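Local coordinates for maltose/maltodextrin-binding protein (Thermus thermophilus, PDB 2GH9) that binds maltotriose and, as a periplasmic maltodextrin-binding protein, probably delivers such sugars to a membrane transporter, at residues 258-270 against 326-338. Residues are numbered along the deposited sequence; the frame is centred on the assembly and turned at random.
Sequences AKNPWGPFLGVQG and SKVFPLGAPMPNI
L266 and F265 pair with P334 and A333 as a short parallel ladder held by three backbone hydrogen bonds. A333 N donates to P264 O (3.1 Å), L266 N to A333 O, and M335 N to L266 O. The last bond is nearly straight (166° at the hydrogen) and lies in the carbonyl plane. In the L266 bond the donor instead sits well above the carbonyl plane of A333. That same oxygen takes a CA-H...O contact from F265 and lies at the edge of the F265 ring, in its plane. The M335 and F265 side chains cross at about a right angle. M335 CG rests over one ring face, 3.5 Å from F265 CG, in a CH-pi contact. M335 SD stands above the same face at 4.8 Å from the ring centroid, a longer Met-aromatic contact. A bend at chi3 (-70°) brings M335 CE to 3.8 Å from G267 CA. The pairing adds strand 333-334 to strand 265-273, part of a mixed sheet in this periplasmic binding protein fold. Beyond the paired residues, M335 and Q269 each touch a bound glucose in the sugar pocket. F160 stacks on the F265 ring, and W348 also touches F265. Replacing F265 by alanine removes the ring that M335 CG and F160 pack on, which is likely to leave a gap and free the M335 thioether to turn. L266 points to the other side of the sheet, with P334. Its CD2 meets F329 CD1 at 3.5 Å, approaching the ring obliquely, while CD1 packs against F329 O. Farther back, V328 CG1 lies 4.0 Å from P264 CG and from W262 CZ3, at the indole edge. One water donates to L331 O (2.7 Å) and weakly to W262 O.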
loop_
_atom_site.group_PDB
_atom_site.type_symbol
_atom_site.label_atom_id
_atom_site.label_comp_id
_atom_site.label_asym_id
_atom_site.label_seq_id
_atom_site.Cartn_x
_atom_site.Cartn_y
_atom_site.Cartn_z
ATOM N N ALA A 258 -18.734 -6.316 -13.279
ATOM C CA ALA A 258 -18.705 -5.349 -12.179
ATOM C C ALA A 258 -19.537 -4.114 -12.518
ATOM O O ALA A 258 -19.395 -3.528 -13.583
ATOM C CB ALA A 258 -17.262 -4.954 -11.834
ATOM N N LYS A 259 -20.422 -3.752 -11.601
ATOM C CA LYS A 259 -21.309 -2.593 -11.761
ATOM C C LYS A 259 -20.636 -1.234 -11.561
ATOM O O LYS A 259 -21.158 -0.215 -12.019
ATOM C CB LYS A 259 -22.491 -2.705 -10.793
ATOM C CG LYS A 259 -22.117 -2.710 -9.310
ATOM C CD LYS A 259 -23.316 -2.944 -8.449
ATOM C CE LYS A 259 -22.995 -2.659 -6.990
ATOM N NZ LYS A 259 -24.099 -3.074 -6.056
ATOM N N ASN A 260 -19.489 -1.229 -10.870
ATOM C CA ASN A 260 -18.738 -0.007 -10.588
ATOM C C ASN A 260 -17.327 -0.047 -11.156
ATOM O O ASN A 260 -16.779 -1.139 -11.378
ATOM C CB ASN A 260 -18.708 0.239 -9.084
ATOM C CG ASN A 260 -20.083 0.528 -8.527
ATOM O OD1 ASN A 260 -20.968 0.980 -9.259
ATOM N ND2 ASN A 260 -20.274 0.274 -7.251
ATOM N N PRO A 261 -16.730 1.137 -11.409
ATOM C CA PRO A 261 -15.342 1.099 -11.851
ATOM C C PRO A 261 -14.348 0.468 -10.855
ATOM O O PRO A 261 -14.565 0.480 -9.639
ATOM C CB PRO A 261 -15.019 2.580 -12.133
ATOM C CG PRO A 261 -16.362 3.195 -12.411
ATOM C CD PRO A 261 -17.254 2.522 -11.406
ATOM N N TRP A 262 -13.289 -0.128 -11.389
ATOM C CA TRP A 262 -12.149 -0.501 -10.580
ATOM C C TRP A 262 -11.663 0.725 -9.767
ATOM O O TRP A 262 -11.561 1.823 -10.299
ATOM C CB TRP A 262 -11.021 -1.037 -11.439
ATOM C CG TRP A 262 -9.752 -1.328 -10.664
ATOM C CD1 TRP A 262 -9.436 -2.491 -10.021
ATOM C CD2 TRP A 262 -8.606 -0.469 -10.511
ATOM N NE1 TRP A 262 -8.202 -2.397 -9.448
ATOM C CE2 TRP A 262 -7.670 -1.166 -9.717
ATOM C CE3 TRP A 262 -8.301 0.838 -10.928
ATOM C CZ2 TRP A 262 -6.429 -0.620 -9.366
ATOM C CZ3 TRP A 262 -7.063 1.396 -10.552
ATOM C CH2 TRP A 262 -6.146 0.662 -9.799
ATOM N N GLY A 263 -11.358 0.513 -8.491
ATOM C CA GLY A 263 -10.733 1.542 -7.658
ATOM C C GLY A 263 -9.940 0.906 -6.529
ATOM O O GLY A 263 -10.494 0.125 -5.744
ATOM N N PRO A 264 -8.652 1.249 -6.413
ATOM C CA PRO A 264 -7.792 0.626 -5.393
ATOM C C PRO A 264 -7.885 1.294 -4.016
ATOM O O PRO A 264 -8.416 2.388 -3.915
ATOM C CB PRO A 264 -6.386 0.858 -5.969
ATOM C CG PRO A 264 -6.522 2.235 -6.622
ATOM C CD PRO A 264 -7.912 2.247 -7.219
ATOM N N PHE A 265 -7.330 0.643 -2.985
ATOM C CA PHE A 265 -7.012 1.315 -1.734
ATOM C C PHE A 265 -5.989 2.435 -1.957
ATOM O O PHE A 265 -5.054 2.289 -2.739
ATOM C CB PHE A 265 -6.404 0.354 -0.700
ATOM C CG PHE A 265 -7.394 -0.532 0.020
ATOM C CD1 PHE A 265 -8.515 0.003 0.643
ATOM C CD2 PHE A 265 -7.144 -1.897 0.147
ATOM C CE1 PHE A 265 -9.394 -0.804 1.361
ATOM C CE2 PHE A 265 -8.017 -2.719 0.876
ATOM C CZ PHE A 265 -9.151 -2.164 1.475
ATOM N N LEU A 266 -6.188 3.547 -1.259
ATOM C CA LEU A 266 -5.182 4.577 -1.092
ATOM C C LEU A 266 -4.524 4.285 0.240
ATOM O O LEU A 266 -5.194 3.958 1.232
ATOM C CB LEU A 266 -5.796 5.985 -1.142
ATOM C CG LEU A 266 -6.641 6.246 -2.400
ATOM C CD1 LEU A 266 -7.423 7.554 -2.323
ATOM C CD2 LEU A 266 -5.787 6.222 -3.670
ATOM N N GLY A 267 -3.206 4.300 0.230
ATOM C CA GLY A 267 -2.429 4.053 1.417
ATOM C C GLY A 267 -1.605 5.285 1.659
ATOM O O GLY A 267 -1.114 5.886 0.720
ATOM N N VAL A 268 -1.458 5.653 2.924
ATOM C CA VAL A 268 -0.554 6.717 3.309
ATOM C C VAL A 268 0.545 6.116 4.157
ATOM O O VAL A 268 0.273 5.439 5.162
ATOM C CB VAL A 268 -1.275 7.851 4.069
ATOM C CG1 VAL A 268 -0.302 8.944 4.391
ATOM C CG2 VAL A 268 -2.439 8.378 3.254
ATOM N N GLN A 269 1.786 6.344 3.729
ATOM C CA GLN A 269 2.946 5.962 4.504
ATOM C C GLN A 269 3.387 7.153 5.357
ATOM O O GLN A 269 3.499 8.262 4.857
ATOM C CB GLN A 269 4.083 5.530 3.587
ATOM C CG GLN A 269 3.794 4.281 2.759
ATOM C CD GLN A 269 4.056 2.974 3.489
ATOM O OE1 GLN A 269 4.879 2.900 4.398
ATOM N NE2 GLN A 269 3.353 1.926 3.077
ATOM N N GLY A 270 3.658 6.899 6.632
ATOM C CA GLY A 270 4.108 7.955 7.538
ATOM C C GLY A 270 5.160 7.500 8.509
ATOM O O GLY A 270 5.331 6.282 8.777
ATOM N N SER A 326 -1.985 10.595 -10.206
ATOM C CA SER A 326 -3.052 11.594 -10.033
ATOM C C SER A 326 -4.343 11.215 -10.764
ATOM O O SER A 326 -5.425 11.702 -10.441
ATOM C CB SER A 326 -2.588 13.000 -10.487
ATOM O OG SER A 326 -2.859 13.250 -11.873
ATOM N N LYS A 327 -4.235 10.339 -11.753
ATOM C CA LYS A 327 -5.388 9.881 -12.482
ATOM C C LYS A 327 -5.943 8.592 -11.871
ATOM O O LYS A 327 -7.043 8.173 -12.208
ATOM C CB LYS A 327 -5.018 9.705 -13.960
ATOM C CG LYS A 327 -4.747 11.064 -14.697
ATOM C CD LYS A 327 -6.067 11.837 -14.915
ATOM C CE LYS A 327 -5.884 13.387 -15.102
ATOM N NZ LYS A 327 -5.689 14.148 -13.821
ATOM N N VAL A 328 -5.176 7.977 -10.971
ATOM C CA VAL A 328 -5.571 6.739 -10.309
ATOM C C VAL A 328 -6.139 7.021 -8.921
ATOM O O VAL A 328 -7.165 6.451 -8.549
ATOM C CB VAL A 328 -4.385 5.722 -10.231
ATOM C CG1 VAL A 328 -4.766 4.507 -9.382
ATOM C CG2 VAL A 328 -3.932 5.302 -11.613
ATOM N N PHE A 329 -5.506 7.914 -8.153
ATOM C CA PHE A 329 -5.958 8.143 -6.771
ATOM C C PHE A 329 -7.425 8.509 -6.610
ATOM O O PHE A 329 -8.066 8.046 -5.681
ATOM C CB PHE A 329 -5.101 9.191 -6.037
ATOM C CG PHE A 329 -3.679 8.742 -5.730
ATOM C CD1 PHE A 329 -3.274 7.411 -5.859
ATOM C CD2 PHE A 329 -2.755 9.673 -5.282
ATOM C CE1 PHE A 329 -1.973 7.038 -5.567
ATOM C CE2 PHE A 329 -1.455 9.311 -5.000
ATOM C CZ PHE A 329 -1.064 7.984 -5.123
ATOM N N PRO A 330 -7.965 9.356 -7.496
ATOM C CA PRO A 330 -9.392 9.691 -7.358
ATOM C C PRO A 330 -10.369 8.536 -7.549
ATOM O O PRO A 330 -11.531 8.662 -7.159
ATOM C CB PRO A 330 -9.610 10.740 -8.450
ATOM C CG PRO A 330 -8.262 11.315 -8.684
ATOM C CD PRO A 330 -7.346 10.110 -8.595
ATOM N N LEU A 331 -9.911 7.436 -8.138
ATOM C CA LEU A 331 -10.750 6.240 -8.281
ATOM C C LEU A 331 -10.873 5.419 -6.986
ATOM O O LEU A 331 -11.796 4.615 -6.832
ATOM C CB LEU A 331 -10.191 5.358 -9.380
ATOM C CG LEU A 331 -9.921 6.004 -10.728
ATOM C CD1 LEU A 331 -9.295 4.974 -11.647
ATOM C CD2 LEU A 331 -11.183 6.655 -11.339
ATOM N N GLY A 332 -9.957 5.659 -6.046
ATOM C CA GLY A 332 -9.769 4.799 -4.893
ATOM C C GLY A 332 -10.472 5.236 -3.617
ATOM O O GLY A 332 -11.195 6.227 -3.606
ATOM N N ALA A 333 -10.261 4.459 -2.556
ATOM C CA ALA A 333 -10.720 4.781 -1.210
ATOM C C ALA A 333 -9.574 4.541 -0.235
ATOM O O ALA A 333 -8.894 3.521 -0.346
ATOM C CB ALA A 333 -11.896 3.906 -0.845
ATOM N N PRO A 334 -9.375 5.447 0.753
ATOM C CA PRO A 334 -8.360 5.157 1.765
ATOM C C PRO A 334 -8.680 3.900 2.563
ATOM O O PRO A 334 -9.843 3.666 2.919
ATOM C CB PRO A 334 -8.386 6.383 2.706
ATOM C CG PRO A 334 -9.184 7.414 2.045
ATOM C CD PRO A 334 -10.066 6.724 1.009
ATOM N N MET A 335 -7.655 3.106 2.851
ATOM C CA MET A 335 -7.775 2.054 3.830
ATOM C C MET A 335 -8.355 2.613 5.143
ATOM O O MET A 335 -8.071 3.760 5.516
ATOM C CB MET A 335 -6.413 1.431 4.124
ATOM C CG MET A 335 -5.945 0.503 3.053
ATOM S SD MET A 335 -4.469 -0.337 3.485
ATOM C CE MET A 335 -3.242 0.988 3.429
ATOM N N PRO A 336 -9.146 1.788 5.862
ATOM C CA PRO A 336 -9.506 2.170 7.208
ATOM C C PRO A 336 -8.279 2.104 8.108
ATOM O O PRO A 336 -7.411 1.220 7.922
ATOM C CB PRO A 336 -10.505 1.084 7.646
ATOM C CG PRO A 336 -10.906 0.370 6.422
ATOM C CD PRO A 336 -9.700 0.476 5.507
ATOM N N ASN A 337 -8.217 3.008 9.084
ATOM C CA ASN A 337 -7.131 2.993 10.041
ATOM C C ASN A 337 -7.557 2.468 11.411
ATOM O O ASN A 337 -6.772 2.480 12.332
ATOM C CB ASN A 337 -6.462 4.373 10.129
ATOM C CG ASN A 337 -7.137 5.328 11.117
ATOM O OD1 ASN A 337 -8.220 5.069 11.650
ATOM N ND2 ASN A 337 -6.475 6.454 11.357
ATOM N N ILE A 338 -8.783 1.974 11.516
ATOM C CA ILE A 338 -9.318 1.481 12.810
ATOM C C ILE A 338 -8.666 0.176 13.252
ATOM O O ILE A 338 -8.164 -0.599 12.420
ATOM C CB ILE A 338 -10.865 1.337 12.789
ATOM C CG1 ILE A 338 -11.348 0.382 11.684
ATOM C CG2 ILE A 338 -11.502 2.701 12.635
ATOM C CD1 ILE A 338 -12.816 0.021 11.791
HETATM O O HOH W 1 -13.687 3.929 -8.661
#